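Local coordinates for Lmo1076 protein (PDB 3FI7) that hydrolyses bacterial cell-wall peptidoglycan as the N-acetylglucosaminidase (GH73) catalytic domain of the virulence-associated autolysin Auto, at residues 29-41 against 55-67. Sequence-based numbering, arbitrary orientation.
Sequences FQQTFINSISTQA and MIAQAALESNWGR
In the helical core of this lysozyme-like glucosaminidase domain, helix 29-41 packs across helix 55-63 and the turn after it, where Trp65 meets Gln30 and Phe33 meets the turn's backbone. The two axes run at 137° and come within 10.2 Å of each other.

At the Ala41 end Ile56 is a knob among Ile34, Ile37, Ser38 and Ala41. Its two branches divide the work: Ile56 CG2 lies 3.9 Å from Ile34 CG1, while Ile56 CG1 rests on Ala41 CB and Ile56 CD1 reaches the backbone of Ser38. Ile37 CD1 bridges Ile56 and Ala59.

Phe33 projects with CG anti to its backbone N (chi1 172°), which carries the flat ring under the turn, where the small Ala59 CB and Ala60 CB also meet it. Trp65 C and Gly66 N lie over one face of it, and Trp65 CA makes a CH-pi contact with that ring. Gly66, at positive phi and without a side chain, brings its backbone N and CA against the ring. The amide Gly66 N is not lost to the aromatic surface, since it donates to Ser63 OG at 2.8 Å in an ST motif, and that hydroxyl in turn donates to Ala59 O.

The indole of Trp65 is sandwiched between Ala60 CB on one face and the aliphatic part of Gln30 on the other, with Gln30 CB 3.6 Å from Trp65 CE3; Ile34 CD1 touches its edge. Phe29 turns its edge to the indole in an offset edge-to-face pair, planes at 81°.

Phe29 also sets its CE2-CZ side over the face of the Arg67 guanidinium, Arg67 NH1 being 3.3 Å from Phe29 CZ. Asn64 grips that group side-on through two nitrogens, Arg67 NE to Asn64 O and Arg67 NH2 to Asn64 OD1 at 2.8 Å, which fixes its plane. Apolar and aromatic packing therefore joins the helices, while polar bonds shape the turn presenting Trp65 and Arg67.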
loop_
_atom_site.group_PDB
_atom_site.type_symbol
_atom_site.label_atom_id
_atom_site.label_comp_id
_atom_site.label_asym_id
_atom_site.label_seq_id
_atom_site.Cartn_x
_atom_site.Cartn_y
_atom_site.Cartn_z
ATOM N N PHE A 29 6.001 11.118 9.497
ATOM C CA PHE A 29 5.284 9.859 9.699
ATOM C C PHE A 29 4.953 9.180 8.357
ATOM O O PHE A 29 4.941 7.954 8.270
ATOM C CB PHE A 29 4.035 10.033 10.598
ATOM C CG PHE A 29 2.890 10.783 9.943
ATOM C CD1 PHE A 29 2.686 12.136 10.212
ATOM C CD2 PHE A 29 2.017 10.132 9.074
ATOM C CE1 PHE A 29 1.633 12.834 9.629
ATOM C CE2 PHE A 29 0.955 10.818 8.477
ATOM C CZ PHE A 29 0.764 12.176 8.752
ATOM N N GLN A 30 4.722 9.976 7.312
ATOM C CA GLN A 30 4.431 9.430 5.980
ATOM C C GLN A 30 5.633 8.661 5.434
ATOM O O GLN A 30 5.507 7.526 4.957
ATOM C CB GLN A 30 4.049 10.536 4.978
ATOM C CG GLN A 30 2.774 11.326 5.295
ATOM C CD GLN A 30 3.017 12.566 6.150
ATOM O OE1 GLN A 30 3.800 12.544 7.098
ATOM N NE2 GLN A 30 2.323 13.649 5.825
ATOM N N GLN A 31 6.799 9.294 5.504
ATOM C CA GLN A 31 8.029 8.711 4.973
ATOM C C GLN A 31 8.429 7.507 5.822
ATOM O O GLN A 31 8.897 6.490 5.307
ATOM C CB GLN A 31 9.151 9.757 4.953
ATOM C CG GLN A 31 10.456 9.271 4.332
ATOM C CD GLN A 31 10.322 8.988 2.843
ATOM O OE1 GLN A 31 9.930 9.857 2.060
ATOM N NE2 GLN A 31 10.647 7.766 2.449
ATOM N N THR A 32 8.214 7.621 7.127
ATOM C CA THR A 32 8.525 6.527 8.041
ATOM C C THR A 32 7.659 5.307 7.737
ATOM O O THR A 32 8.132 4.165 7.792
ATOM C CB THR A 32 8.346 6.963 9.495
ATOM O OG1 THR A 32 9.358 7.920 9.813
ATOM C CG2 THR A 32 8.434 5.766 10.457
ATOM N N PHE A 33 6.398 5.547 7.390
ATOM C CA PHE A 33 5.525 4.445 7.002
ATOM C C PHE A 33 6.048 3.751 5.742
ATOM O O PHE A 33 6.189 2.531 5.714
ATOM C CB PHE A 33 4.078 4.907 6.796
ATOM C CG PHE A 33 3.196 3.842 6.218
ATOM C CD1 PHE A 33 2.921 3.817 4.862
ATOM C CD2 PHE A 33 2.683 2.832 7.026
ATOM C CE1 PHE A 33 2.114 2.821 4.323
ATOM C CE2 PHE A 33 1.882 1.834 6.492
ATOM C CZ PHE A 33 1.596 1.830 5.139
ATOM N N ILE A 34 6.335 4.526 4.701
ATOM C CA ILE A 34 6.946 3.957 3.502
ATOM C C ILE A 34 8.224 3.176 3.843
ATOM O O ILE A 34 8.377 2.029 3.438
ATOM C CB ILE A 34 7.258 5.037 2.466
ATOM C CG1 ILE A 34 5.959 5.576 1.858
ATOM C CG2 ILE A 34 8.189 4.490 1.387
ATOM C CD1 ILE A 34 6.072 7.010 1.341
ATOM N N ASN A 35 9.125 3.791 4.609
ATOM C CA ASN A 35 10.385 3.142 4.966
ATOM C C ASN A 35 10.150 1.799 5.650
ATOM O O ASN A 35 10.935 0.880 5.489
ATOM C CB ASN A 35 11.233 4.038 5.875
ATOM C CG ASN A 35 11.646 5.345 5.203
ATOM O OD1 ASN A 35 11.570 5.488 3.981
ATOM N ND2 ASN A 35 12.076 6.307 6.010
ATOM N N SER A 36 9.062 1.689 6.409
ATOM C CA SER A 36 8.799 0.482 7.187
ATOM C C SER A 36 8.261 -0.694 6.369
ATOM O O SER A 36 8.315 -1.820 6.831
ATOM C CB SER A 36 7.827 0.775 8.335
ATOM O OG SER A 36 6.493 0.848 7.858
ATOM N N ILE A 37 7.742 -0.450 5.170
ATOM C CA ILE A 37 7.213 -1.555 4.367
ATOM C C ILE A 37 7.895 -1.766 3.010
ATOM O O ILE A 37 7.574 -2.715 2.296
ATOM C CB ILE A 37 5.704 -1.390 4.112
ATOM C CG1 ILE A 37 5.425 -0.069 3.374
ATOM C CG2 ILE A 37 4.914 -1.480 5.422
ATOM C CD1 ILE A 37 4.057 -0.072 2.645
ATOM N N SER A 38 8.825 -0.887 2.644
ATOM C CA SER A 38 9.384 -0.922 1.293
ATOM C C SER A 38 10.180 -2.200 1.034
ATOM O O SER A 38 10.119 -2.762 -0.058
ATOM C CB SER A 38 10.245 0.321 1.009
ATOM O OG SER A 38 11.400 0.347 1.841
ATOM N N THR A 39 10.926 -2.657 2.035
ATOM C CA THR A 39 11.713 -3.882 1.894
ATOM C C THR A 39 10.834 -5.099 1.596
ATOM O O THR A 39 11.095 -5.854 0.657
ATOM C CB THR A 39 12.527 -4.176 3.157
ATOM O OG1 THR A 39 13.254 -3.005 3.530
ATOM C CG2 THR A 39 13.505 -5.350 2.915
ATOM N N GLN A 40 9.793 -5.278 2.396
ATOM C CA GLN A 40 8.872 -6.398 2.217
ATOM C C GLN A 40 8.096 -6.254 0.919
ATOM O O GLN A 40 7.804 -7.244 0.257
ATOM C CB GLN A 40 7.912 -6.513 3.407
ATOM C CG GLN A 40 8.606 -6.906 4.712
ATOM C CD GLN A 40 7.868 -6.407 5.968
ATOM O OE1 GLN A 40 7.409 -5.251 6.039
ATOM N NE2 GLN A 40 7.771 -7.278 6.972
ATOM N N ALA A 41 7.779 -5.020 0.540
ATOM C CA ALA A 41 7.059 -4.809 -0.708
ATOM C C ALA A 41 7.918 -5.197 -1.911
ATOM O O ALA A 41 7.422 -5.785 -2.869
ATOM C CB ALA A 41 6.575 -3.363 -0.829
ATOM N N MET A 55 2.076 -1.190 -4.798
ATOM C CA MET A 55 1.742 -1.807 -3.512
ATOM C C MET A 55 1.931 -0.851 -2.328
ATOM O O MET A 55 1.098 -0.790 -1.417
ATOM C CB MET A 55 2.574 -3.071 -3.280
ATOM C CG MET A 55 2.266 -3.743 -1.940
ATOM S SD MET A 55 3.266 -5.212 -1.588
ATOM C CE MET A 55 2.319 -6.474 -2.435
ATOM N N ILE A 56 3.038 -0.117 -2.338
ATOM C CA ILE A 56 3.327 0.807 -1.253
ATOM C C ILE A 56 2.303 1.939 -1.274
ATOM O O ILE A 56 1.790 2.329 -0.234
ATOM C CB ILE A 56 4.770 1.364 -1.347
ATOM C CG1 ILE A 56 5.786 0.241 -1.123
ATOM C CG2 ILE A 56 4.979 2.480 -0.344
ATOM C CD1 ILE A 56 7.162 0.526 -1.714
ATOM N N ALA A 57 1.994 2.452 -2.461
ATOM C CA ALA A 57 0.984 3.506 -2.579
ATOM C C ALA A 57 -0.389 3.017 -2.110
ATOM O O ALA A 57 -1.098 3.727 -1.401
ATOM C CB ALA A 57 0.905 4.013 -3.999
ATOM N N GLN A 58 -0.756 1.798 -2.491
ATOM C CA GLN A 58 -2.016 1.225 -2.028
ATOM C C GLN A 58 -2.039 1.089 -0.517
ATOM O O GLN A 58 -3.038 1.421 0.120
ATOM C CB GLN A 58 -2.288 -0.140 -2.666
ATOM C CG GLN A 58 -2.977 -0.066 -4.001
ATOM C CD GLN A 58 -3.662 -1.369 -4.361
ATOM O OE1 GLN A 58 -3.004 -2.373 -4.627
ATOM N NE2 GLN A 58 -4.994 -1.359 -4.377
ATOM N N ALA A 59 -0.936 0.614 0.061
ATOM C CA ALA A 59 -0.895 0.414 1.506
ATOM C C ALA A 59 -1.069 1.730 2.241
ATOM O O ALA A 59 -1.778 1.780 3.238
ATOM C CB ALA A 59 0.384 -0.269 1.937
ATOM N N ALA A 60 -0.437 2.791 1.740
ATOM C CA ALA A 60 -0.515 4.095 2.395
ATOM C C ALA A 60 -1.925 4.651 2.293
ATOM O O ALA A 60 -2.447 5.235 3.239
ATOM C CB ALA A 60 0.479 5.080 1.782
ATOM N N LEU A 61 -2.533 4.453 1.133
ATOM C CA LEU A 61 -3.858 4.983 0.858
ATOM C C LEU A 61 -4.944 4.258 1.659
ATOM O O LEU A 61 -5.801 4.901 2.267
ATOM C CB LEU A 61 -4.140 4.892 -0.644
ATOM C CG LEU A 61 -5.360 5.609 -1.201
ATOM C CD1 LEU A 61 -5.265 7.111 -0.943
ATOM C CD2 LEU A 61 -5.488 5.316 -2.687
ATOM N N GLU A 62 -4.893 2.925 1.675
ATOM C CA GLU A 62 -5.953 2.116 2.283
ATOM C C GLU A 62 -5.862 2.084 3.804
ATOM O O GLU A 62 -6.849 1.818 4.484
ATOM C CB GLU A 62 -5.927 0.684 1.739
ATOM C CG GLU A 62 -6.047 0.582 0.221
ATOM C CD GLU A 62 -7.403 1.018 -0.285
ATOM O OE1 GLU A 62 -8.416 0.429 0.150
ATOM O OE2 GLU A 62 -7.460 1.943 -1.122
ATOM N N SER A 63 -4.673 2.354 4.330
ATOM C CA SER A 63 -4.439 2.334 5.769
ATOM C C SER A 63 -4.270 3.729 6.418
ATOM O O SER A 63 -4.095 3.802 7.633
ATOM C CB SER A 63 -3.182 1.519 6.059
ATOM O OG SER A 63 -2.010 2.313 5.855
ATOM N N ASN A 64 -4.295 4.811 5.620
ATOM C CA ASN A 64 -3.967 6.192 6.090
ATOM C C ASN A 64 -2.561 6.268 6.712
ATOM O O ASN A 64 -2.395 6.624 7.883
ATOM C CB ASN A 64 -5.046 6.730 7.059
ATOM C CG ASN A 64 -4.767 8.165 7.561
ATOM O OD1 ASN A 64 -4.148 8.979 6.884
ATOM N ND2 ASN A 64 -5.256 8.466 8.759
ATOM N N TRP A 65 -1.553 5.907 5.920
ATOM C CA TRP A 65 -0.166 5.930 6.378
ATOM C C TRP A 65 -0.003 5.084 7.629
ATOM O O TRP A 65 0.742 5.445 8.533
ATOM C CB TRP A 65 0.276 7.371 6.650
ATOM C CG TRP A 65 0.109 8.234 5.449
ATOM C CD1 TRP A 65 -0.895 9.127 5.210
ATOM C CD2 TRP A 65 0.968 8.276 4.306
ATOM N NE1 TRP A 65 -0.709 9.729 3.988
ATOM C CE2 TRP A 65 0.425 9.219 3.411
ATOM C CE3 TRP A 65 2.144 7.604 3.952
ATOM C CZ2 TRP A 65 1.023 9.518 2.184
ATOM C CZ3 TRP A 65 2.728 7.885 2.730
ATOM C CH2 TRP A 65 2.170 8.839 1.859
ATOM N N GLY A 66 -0.735 3.973 7.685
ATOM C CA GLY A 66 -0.656 3.046 8.797
ATOM C C GLY A 66 -1.295 3.498 10.103
ATOM O O GLY A 66 -0.962 2.968 11.159
ATOM N N ARG A 67 -2.227 4.447 10.043
ATOM C CA ARG A 67 -2.814 5.005 11.267
ATOM C C ARG A 67 -4.243 4.538 11.570
ATOM O O ARG A 67 -4.773 4.839 12.634
ATOM C CB ARG A 67 -2.761 6.542 11.240
ATOM C CG ARG A 67 -1.347 7.095 10.974
ATOM C CD ARG A 67 -1.317 8.621 10.958
ATOM N NE ARG A 67 -2.035 9.191 9.819
ATOM C CZ ARG A 67 -2.266 10.493 9.654
ATOM N NH1 ARG A 67 -1.837 11.379 10.559
ATOM N NH2 ARG A 67 -2.923 10.911 8.580
#